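Local coordinates for putative uncharacterized protein (Trypanosoma congolense, PDB 4E40), which probably acts as a cell-surface receptor for haptoglobin-hemoglobin in nutrient uptake, this chain being its elongated helical-bundle portion, at residues V7-S12 against S141-R146; D13-A18 against K156-E161; A23-V28 against D134-K139. One frame throughout, in Å; residues are numbered along the deposited sequence.

Contact 1 (V7-S12 against S141-R146). Unlike the reference sequence in segment 7-12: Glu10 (reference Lys), Ser12 (reference Ala).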
loop_
_atom_site.group_PDB
_atom_site.type_symbol
_atom_site.label_atom_id
_atom_site.label_comp_id
_atom_site.label_asym_id
_atom_site.label_seq_id
_atom_site.Cartn_x
_atom_site.Cartn_y
_atom_site.Cartn_z
ATOM N N VAL A 7 4.181 -37.024 -11.414
ATOM C CA VAL A 7 3.833 -37.823 -10.251
ATOM C C VAL A 7 2.349 -38.272 -10.339
ATOM O O VAL A 7 1.510 -37.520 -10.810
ATOM C CB VAL A 7 4.209 -37.047 -8.959
ATOM C CG1 VAL A 7 5.425 -36.172 -9.256
ATOM C CG2 VAL A 7 3.096 -36.123 -8.473
ATOM N N GLU A 8 2.048 -39.522 -10.017
ATOM C CA GLU A 8 0.656 -39.987 -10.106
ATOM C C GLU A 8 0.027 -39.982 -8.702
ATOM O O GLU A 8 0.743 -40.184 -7.723
ATOM C CB GLU A 8 0.591 -41.382 -10.675
ATOM C CG GLU A 8 0.674 -41.412 -12.179
ATOM C CD GLU A 8 0.131 -42.714 -12.708
ATOM O OE1 GLU A 8 0.644 -43.796 -12.306
ATOM O OE2 GLU A 8 -0.821 -42.648 -13.512
ATOM N N LEU A 9 -1.256 -39.658 -8.584
ATOM C CA LEU A 9 -1.878 -39.643 -7.235
ATOM C C LEU A 9 -2.053 -41.123 -6.859
ATOM O O LEU A 9 -2.559 -41.926 -7.666
ATOM C CB LEU A 9 -3.205 -38.861 -7.268
ATOM C CG LEU A 9 -3.061 -37.357 -7.652
ATOM C CD1 LEU A 9 -4.373 -36.680 -7.991
ATOM C CD2 LEU A 9 -2.376 -36.603 -6.517
ATOM N N GLU A 10 -1.603 -41.476 -5.664
ATOM C CA GLU A 10 -1.355 -42.886 -5.323
ATOM C C GLU A 10 -2.508 -43.493 -4.528
ATOM O O GLU A 10 -2.632 -44.717 -4.425
ATOM C CB GLU A 10 -0.068 -42.921 -4.488
ATOM C CG GLU A 10 0.514 -44.265 -4.206
ATOM C CD GLU A 10 1.723 -44.233 -3.246
ATOM O OE1 GLU A 10 2.104 -43.166 -2.731
ATOM O OE2 GLU A 10 2.322 -45.302 -3.013
ATOM N N ASP A 11 -3.307 -42.641 -3.884
ATOM C CA ASP A 11 -4.334 -43.155 -2.985
ATOM C C ASP A 11 -5.439 -42.111 -2.787
ATOM O O ASP A 11 -5.319 -40.998 -3.290
ATOM C CB ASP A 11 -3.750 -43.606 -1.648
ATOM C CG ASP A 11 -2.885 -42.544 -1.003
ATOM O OD1 ASP A 11 -1.745 -42.929 -0.527
ATOM O OD2 ASP A 11 -3.381 -41.438 -0.812
ATOM N N SER A 12 -6.499 -42.496 -2.097
ATOM C CA SER A 12 -7.655 -41.585 -1.887
ATOM C C SER A 12 -7.253 -40.296 -1.215
ATOM O O SER A 12 -7.744 -39.214 -1.582
ATOM C CB SER A 12 -8.704 -42.247 -0.975
ATOM O OG SER A 12 -9.114 -43.494 -1.564
ATOM N N SER A 141 -5.527 -29.478 -12.228
ATOM C CA SER A 141 -6.811 -29.965 -12.745
ATOM C C SER A 141 -6.556 -31.101 -13.725
ATOM O O SER A 141 -7.331 -32.087 -13.736
ATOM C CB SER A 141 -7.607 -28.867 -13.459
ATOM O OG SER A 141 -8.060 -27.896 -12.533
ATOM N N ASN A 142 -5.499 -30.983 -14.546
ATOM C CA ASN A 142 -5.167 -32.071 -15.491
ATOM C C ASN A 142 -4.846 -33.348 -14.756
ATOM O O ASN A 142 -5.260 -34.454 -15.187
ATOM C CB ASN A 142 -4.042 -31.707 -16.451
ATOM C CG ASN A 142 -4.416 -30.588 -17.372
ATOM O OD1 ASN A 142 -5.614 -30.264 -17.542
ATOM N ND2 ASN A 142 -3.401 -29.971 -17.999
ATOM N N LEU A 143 -4.072 -33.222 -13.671
ATOM C CA LEU A 143 -3.695 -34.352 -12.845
ATOM C C LEU A 143 -4.927 -35.030 -12.258
ATOM O O LEU A 143 -5.033 -36.271 -12.281
ATOM C CB LEU A 143 -2.705 -33.889 -11.742
ATOM C CG LEU A 143 -2.235 -34.968 -10.788
ATOM C CD1 LEU A 143 -1.239 -35.937 -11.443
ATOM C CD2 LEU A 143 -1.608 -34.307 -9.534
ATOM N N LEU A 144 -5.903 -34.243 -11.814
ATOM C CA LEU A 144 -7.141 -34.800 -11.261
ATOM C C LEU A 144 -8.029 -35.453 -12.349
ATOM O O LEU A 144 -8.622 -36.491 -12.078
ATOM C CB LEU A 144 -7.902 -33.697 -10.532
ATOM C CG LEU A 144 -7.296 -33.285 -9.174
ATOM C CD1 LEU A 144 -7.847 -31.929 -8.772
ATOM C CD2 LEU A 144 -7.769 -34.339 -8.155
ATOM N N ALA A 145 -8.012 -34.884 -13.539
ATOM C CA ALA A 145 -8.743 -35.494 -14.700
ATOM C C ALA A 145 -8.113 -36.815 -15.039
ATOM O O ALA A 145 -8.846 -37.815 -15.300
ATOM C CB ALA A 145 -8.744 -34.540 -15.907
ATOM N N ARG A 146 -6.780 -36.898 -15.021
ATOM C CA ARG A 146 -6.123 -38.196 -15.238
ATOM C C ARG A 146 -6.446 -39.268 -14.178
ATOM O O ARG A 146 -6.601 -40.457 -14.531
ATOM C CB ARG A 146 -4.605 -38.050 -15.378
ATOM C CG ARG A 146 -4.245 -37.263 -16.632
ATOM C CD ARG A 146 -2.749 -37.216 -16.940
ATOM N NE ARG A 146 -1.904 -36.526 -15.944
ATOM C CZ ARG A 146 -1.522 -35.232 -15.980
ATOM N NH1 ARG A 146 -1.908 -34.362 -16.942
ATOM N NH2 ARG A 146 -0.731 -34.790 -15.016
HETATM O O HOH W 1 0.631 -37.587 -13.862
HETATM O O HOH W 2 -3.232 -38.838 -11.006
#
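Val7 and Leu9, in an extended backbone leading toward helix 12-26, lie against Leu143 and Leu144 of helix 82-147, and no direct hydrogen bond joins the two segments. The main apolar meeting is between two leucines whose side chains approach at a slant: CG of Leu9 lies 3.9 Å from CD2 of Leu143. With its CG anti to the backbone N (chi1 179°), Leu143 reaches out to the loop, and its other methyl, CD1, comes to 3.2 Å from the backbone O of Val7. Leu144 adds only its tip, CD2, at 4.1 Å from CD1 of Leu9. Water replaces direct polar pairing. One molecule accepts from Leu9 N and donates, weakly, to Leu143 O; a second lies in position to donate to Val7 O and accepts a weak bond from Arg146 NH2. One face of the Arg146 guanidinium is turned to Leu143 CA and Asn142 O, both offset toward its rim, while its NH1 forms a salt bridge with Glu4. Val185 of helix 183-187 packs on both Val7 and Leu143. Just beyond the leucine pair, Asp11 OD2 accepts from Asp14 N, the classic side-chain N-cap of an alpha-helix, here at the end of a long helical bundle.

Contact 2 (D13-A18 against K156-E161). Unlike the reference sequence in segment 13-18: Asp14 (reference Glu). Unlike the reference sequence in segment 156-161: Glu157 (reference Lys).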
loop_
_atom_site.group_PDB
_atom_site.type_symbol
_atom_site.label_atom_id
_atom_site.label_comp_id
_atom_site.label_asym_id
_atom_site.label_seq_id
_atom_site.Cartn_x
_atom_site.Cartn_y
_atom_site.Cartn_z
ATOM N N ASP A 13 -6.412 -40.387 -0.177
ATOM C CA ASP A 13 -5.972 -39.157 0.527
ATOM C C ASP A 13 -5.161 -38.221 -0.393
ATOM O O ASP A 13 -5.337 -36.986 -0.283
ATOM C CB ASP A 13 -5.164 -39.533 1.770
ATOM C CG ASP A 13 -6.007 -40.017 2.886
ATOM O OD1 ASP A 13 -7.232 -39.686 2.994
ATOM O OD2 ASP A 13 -5.447 -40.689 3.812
ATOM N N ASP A 14 -4.340 -38.742 -1.306
ATOM C CA ASP A 14 -3.616 -37.867 -2.230
ATOM C C ASP A 14 -4.608 -37.171 -3.147
ATOM O O ASP A 14 -4.448 -35.989 -3.450
ATOM C CB ASP A 14 -2.610 -38.573 -3.121
ATOM C CG ASP A 14 -1.335 -39.006 -2.385
ATOM O OD1 ASP A 14 -1.079 -38.601 -1.260
ATOM O OD2 ASP A 14 -0.612 -39.783 -3.036
ATOM N N VAL A 15 -5.633 -37.919 -3.597
ATOM C CA VAL A 15 -6.634 -37.289 -4.474
ATOM C C VAL A 15 -7.372 -36.164 -3.728
ATOM O O VAL A 15 -7.526 -35.061 -4.291
ATOM C CB VAL A 15 -7.643 -38.329 -5.056
ATOM C CG1 VAL A 15 -8.643 -37.532 -5.901
ATOM C CG2 VAL A 15 -6.905 -39.303 -5.955
ATOM N N ALA A 16 -7.772 -36.383 -2.475
ATOM C CA ALA A 16 -8.480 -35.340 -1.717
ATOM C C ALA A 16 -7.570 -34.160 -1.516
ATOM O O ALA A 16 -7.979 -33.009 -1.613
ATOM C CB ALA A 16 -8.944 -35.901 -0.368
ATOM N N ALA A 17 -6.304 -34.445 -1.217
ATOM C CA ALA A 17 -5.368 -33.339 -1.073
ATOM C C ALA A 17 -5.146 -32.553 -2.380
ATOM O O ALA A 17 -5.023 -31.305 -2.334
ATOM C CB ALA A 17 -4.011 -33.841 -0.487
ATOM N N ALA A 18 -5.118 -33.247 -3.515
ATOM C CA ALA A 18 -4.965 -32.540 -4.816
ATOM C C ALA A 18 -6.221 -31.756 -5.141
ATOM O O ALA A 18 -6.112 -30.646 -5.673
ATOM C CB ALA A 18 -4.633 -33.540 -5.926
ATOM N N LYS A 156 -9.530 -43.724 -8.523
ATOM C CA LYS A 156 -10.524 -43.335 -9.543
ATOM C C LYS A 156 -11.814 -42.811 -8.881
ATOM O O LYS A 156 -12.349 -41.802 -9.288
ATOM C CB LYS A 156 -10.845 -44.543 -10.462
ATOM C CG LYS A 156 -12.059 -44.257 -11.332
ATOM C CD LYS A 156 -12.535 -45.554 -11.985
ATOM C CE LYS A 156 -11.885 -45.719 -13.344
ATOM N NZ LYS A 156 -12.880 -46.269 -14.333
ATOM N N GLU A 157 -12.304 -43.517 -7.871
ATOM C CA GLU A 157 -13.447 -43.154 -7.118
ATOM C C GLU A 157 -13.289 -41.792 -6.460
ATOM O O GLU A 157 -14.154 -40.907 -6.559
ATOM C CB GLU A 157 -13.813 -44.259 -6.104
ATOM C CG GLU A 157 -15.030 -43.915 -5.257
ATOM C CD GLU A 157 -16.247 -43.552 -6.108
ATOM O OE1 GLU A 157 -17.053 -42.668 -5.690
ATOM O OE2 GLU A 157 -16.391 -44.142 -7.210
ATOM N N ALA A 158 -12.168 -41.597 -5.766
ATOM C CA ALA A 158 -11.958 -40.298 -5.173
ATOM C C ALA A 158 -11.934 -39.177 -6.217
ATOM O O ALA A 158 -12.363 -38.052 -5.917
ATOM C CB ALA A 158 -10.617 -40.309 -4.412
ATOM N N ALA A 159 -11.328 -39.432 -7.372
ATOM C CA ALA A 159 -11.225 -38.401 -8.417
ATOM C C ALA A 159 -12.638 -38.048 -8.962
ATOM O O ALA A 159 -12.935 -36.861 -9.236
ATOM C CB ALA A 159 -10.310 -38.864 -9.532
ATOM N N GLU A 160 -13.505 -39.051 -9.064
ATOM C CA GLU A 160 -14.889 -38.769 -9.502
ATOM C C GLU A 160 -15.679 -37.937 -8.476
ATOM O O GLU A 160 -16.568 -37.167 -8.865
ATOM C CB GLU A 160 -15.614 -40.079 -9.859
ATOM C CG GLU A 160 -15.027 -40.763 -11.072
ATOM C CD GLU A 160 -15.425 -42.227 -11.154
ATOM O OE1 GLU A 160 -16.062 -42.729 -10.188
ATOM O OE2 GLU A 160 -15.092 -42.877 -12.176
ATOM N N GLU A 161 -15.333 -38.051 -7.187
ATOM C CA GLU A 161 -15.966 -37.329 -6.121
ATOM C C GLU A 161 -15.386 -35.906 -6.004
ATOM O O GLU A 161 -15.894 -35.079 -5.253
ATOM C CB GLU A 161 -15.760 -38.063 -4.803
ATOM C CG GLU A 161 -16.551 -39.350 -4.634
ATOM C CD GLU A 161 -15.963 -40.272 -3.554
ATOM O OE1 GLU A 161 -15.000 -39.876 -2.848
ATOM O OE2 GLU A 161 -16.450 -41.409 -3.407
#
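Val15 meets Ala158 and Ala159 because its chi1 of 178° sets CG1 anti to the backbone N and CG2 anti to the carbonyl carbon, leaving the beta carbon and CG1 to bear most of the contact with the other helix. The methyl of Ala158 comes up obliquely beside the branch point, its CB 3.6 Å from CB of Val15. CG1 passes beside that methyl and reaches the main chain behind it, where it lies 3.6 Å from Ala159 N. It thus rests on the Ala158-Ala159 peptide as well as against the Ala158 methyl, and the nearest methyl on the far side, CB of Ala159, is a little farther from CG1 of Val15 at 4.2 Å. A lesser part falls to CG2 of Val15, 4.1 Å from CB of Ala158.

Small residues let two helices come close, and this is a compact instance: the CA atoms of Val15 and Ala159 are 6.2 Å apart. The helices concerned, 12-26 and 153-160, belong to the end of the bundle, and the disulfide between Cys19, in helix 12-26, and Cys162, just past helix 153-160, ties the two regions together covalently; each cysteine immediately follows one of the two segments. Van der Waals fit alone connects the segments themselves, with no hydrogen bond across. Helix 82-147 supplies a third wall, Leu144 touching Val15 and Ala147 touching Ala159. Asp14, near the start of helix 12-26, uses its OD2 to accept from Glu10 N.

Contact 3 (A23-V28 against D134-K139). Unlike the reference sequence in segment 134-139: Ala137 (reference Val).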
loop_
_atom_site.group_PDB
_atom_site.type_symbol
_atom_site.label_atom_id
_atom_site.label_comp_id
_atom_site.label_asym_id
_atom_site.label_seq_id
_atom_site.Cartn_x
_atom_site.Cartn_y
_atom_site.Cartn_z
ATOM N N ALA A 23 -8.423 -26.220 -5.615
ATOM C CA ALA A 23 -9.351 -25.154 -5.168
ATOM C C ALA A 23 -8.593 -23.952 -4.611
ATOM O O ALA A 23 -8.961 -22.798 -4.894
ATOM C CB ALA A 23 -10.366 -25.646 -4.157
ATOM N N GLN A 24 -7.470 -24.225 -3.913
ATOM C CA GLN A 24 -6.643 -23.090 -3.413
ATOM C C GLN A 24 -5.958 -22.334 -4.561
ATOM O O GLN A 24 -5.940 -21.111 -4.584
ATOM C CB GLN A 24 -5.538 -23.575 -2.469
ATOM C CG GLN A 24 -6.043 -24.270 -1.213
ATOM C CD GLN A 24 -6.187 -23.429 -0.023
ATOM O OE1 GLN A 24 -7.270 -23.447 0.617
ATOM N NE2 GLN A 24 -5.262 -22.549 0.184
ATOM N N LEU A 25 -5.362 -23.067 -5.524
ATOM C CA LEU A 25 -4.653 -22.439 -6.634
ATOM C C LEU A 25 -5.664 -21.592 -7.415
ATOM O O LEU A 25 -5.333 -20.454 -7.790
ATOM C CB LEU A 25 -4.025 -23.517 -7.548
ATOM C CG LEU A 25 -2.846 -24.239 -6.810
ATOM C CD1 LEU A 25 -2.503 -25.512 -7.596
ATOM C CD2 LEU A 25 -1.616 -23.349 -6.620
ATOM N N ALA A 26 -6.871 -22.153 -7.625
ATOM C CA ALA A 26 -7.955 -21.436 -8.365
ATOM C C ALA A 26 -8.345 -20.158 -7.638
ATOM O O ALA A 26 -8.787 -19.181 -8.286
ATOM C CB ALA A 26 -9.181 -22.322 -8.535
ATOM N N GLY A 27 -8.202 -20.136 -6.322
ATOM C CA GLY A 27 -8.591 -18.962 -5.553
ATOM C C GLY A 27 -7.469 -17.942 -5.338
ATOM O O GLY A 27 -7.713 -16.923 -4.736
ATOM N N VAL A 28 -6.275 -18.155 -5.891
ATOM C CA VAL A 28 -5.183 -17.192 -5.742
ATOM C C VAL A 28 -5.512 -15.876 -6.475
ATOM O O VAL A 28 -5.200 -14.806 -5.945
ATOM C CB VAL A 28 -3.852 -17.780 -6.290
ATOM C CG1 VAL A 28 -2.785 -16.669 -6.396
ATOM C CG2 VAL A 28 -3.409 -18.918 -5.324
ATOM N N ASP A 134 -3.325 -19.304 -11.668
ATOM C CA ASP A 134 -4.186 -19.818 -12.763
ATOM C C ASP A 134 -3.493 -20.920 -13.537
ATOM O O ASP A 134 -4.093 -21.972 -13.826
ATOM C CB ASP A 134 -4.551 -18.678 -13.709
ATOM C CG ASP A 134 -5.546 -17.735 -13.126
ATOM O OD1 ASP A 134 -6.157 -17.976 -12.057
ATOM O OD2 ASP A 134 -5.743 -16.649 -13.752
ATOM N N ALA A 135 -2.209 -20.726 -13.829
ATOM C CA ALA A 135 -1.499 -21.699 -14.671
ATOM C C ALA A 135 -1.320 -22.991 -13.923
ATOM O O ALA A 135 -1.477 -24.064 -14.511
ATOM C CB ALA A 135 -0.130 -21.169 -15.074
ATOM N N SER A 136 -0.885 -22.897 -12.672
ATOM C CA SER A 136 -0.720 -24.150 -11.923
ATOM C C SER A 136 -2.053 -24.816 -11.603
ATOM O O SER A 136 -2.101 -26.057 -11.549
ATOM C CB SER A 136 0.198 -23.948 -10.712
ATOM O OG SER A 136 -0.418 -23.090 -9.776
ATOM N N ALA A 137 -3.151 -24.080 -11.476
ATOM C CA ALA A 137 -4.444 -24.720 -11.266
ATOM C C ALA A 137 -4.801 -25.588 -12.462
ATOM O O ALA A 137 -5.341 -26.673 -12.261
ATOM C CB ALA A 137 -5.571 -23.651 -11.029
ATOM N N VAL A 138 -4.506 -25.089 -13.666
ATOM C CA VAL A 138 -4.735 -25.918 -14.900
ATOM C C VAL A 138 -3.969 -27.190 -14.797
ATOM O O VAL A 138 -4.512 -28.305 -15.049
ATOM C CB VAL A 138 -4.281 -25.183 -16.170
ATOM C CG1 VAL A 138 -4.358 -26.136 -17.362
ATOM C CG2 VAL A 138 -5.196 -24.008 -16.397
ATOM N N LYS A 139 -2.713 -27.150 -14.377
ATOM C CA LYS A 139 -1.948 -28.399 -14.314
ATOM C C LYS A 139 -2.404 -29.423 -13.251
ATOM O O LYS A 139 -2.377 -30.649 -13.466
ATOM C CB LYS A 139 -0.476 -28.111 -14.117
ATOM C CG LYS A 139 0.092 -27.281 -15.256
ATOM C CD LYS A 139 1.596 -27.193 -15.201
ATOM C CE LYS A 139 2.149 -26.384 -16.380
ATOM N NZ LYS A 139 3.593 -26.684 -16.572
HETATM O O HOH W 3 -5.591 -18.172 -9.375
HETATM O O HOH W 4 -8.912 -18.833 -10.879
#
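Leu25 and Ala137 bring helix 12-26 very close to helix 82-147, their CA atoms only 5.2 Å apart, and the contact divides into a dry side and a wet one. On the dry side the CB of Leu25 lies 3.8 Å from CB of Ala137, and the same alanine methyl faces the backbone N of Ala26. Leu25 carries its CG anti to the carbonyl carbon (chi1 -69°), which turns the branched end to Ser136; CD2 comes to 3.4 Å from OG there. That hydroxyl is not left without a polar partner beside the methyl, since it is hydrogen-bonded to Asn132 O one turn earlier in its own helix. Phe195 of helix 192-246 touches both Leu25 and Ser136, and Leu175 of helix 172-180 also packs on Leu25, so this half faces the interior of the bundle.

On the other side, water does the joining. Asp134 points its CB away from helix 12-26, yet its carboxylate swings back, and OD1 accepts from two water molecules. One lies 2.7 Å from Asp134 OD1 and also donates to Leu25 O; the other donates to Ala26 O at 2.6 Å and to the same carboxylate oxygen. Both carbonyls belong to the last turn of helix 12-26, where the regular bonding pattern runs out. Asp134 OD2 makes a salt bridge with Lys130. The two segments run roughly antiparallel, and their close approach over an alanine is characteristic of tightly packed helices in an alpha-helical bundle.

In the fold
All three contacts gather at one end of the elongated chain, centred about 39, 40 and 25 Å from its middle. Contacts 1 and 2 are continuous, with centres about 7 Å apart: CD1 of Leu9 packs 3.8 Å from CB of Ala18, and Leu144 O 3.9 Å from CB of Ala159. Contact 3 is centred about 15 Å from contact 1 and 17 Å from contact 2, sharing helix 82-147 with the former and helix 12-26 with the latter. All three lie away from Arg42 and Lys52, which bind heme b in another structure of this protein; no heme is bound to this chain. Together they join helix 12-26 and its preceding loop to helices 82-147 and 153-160.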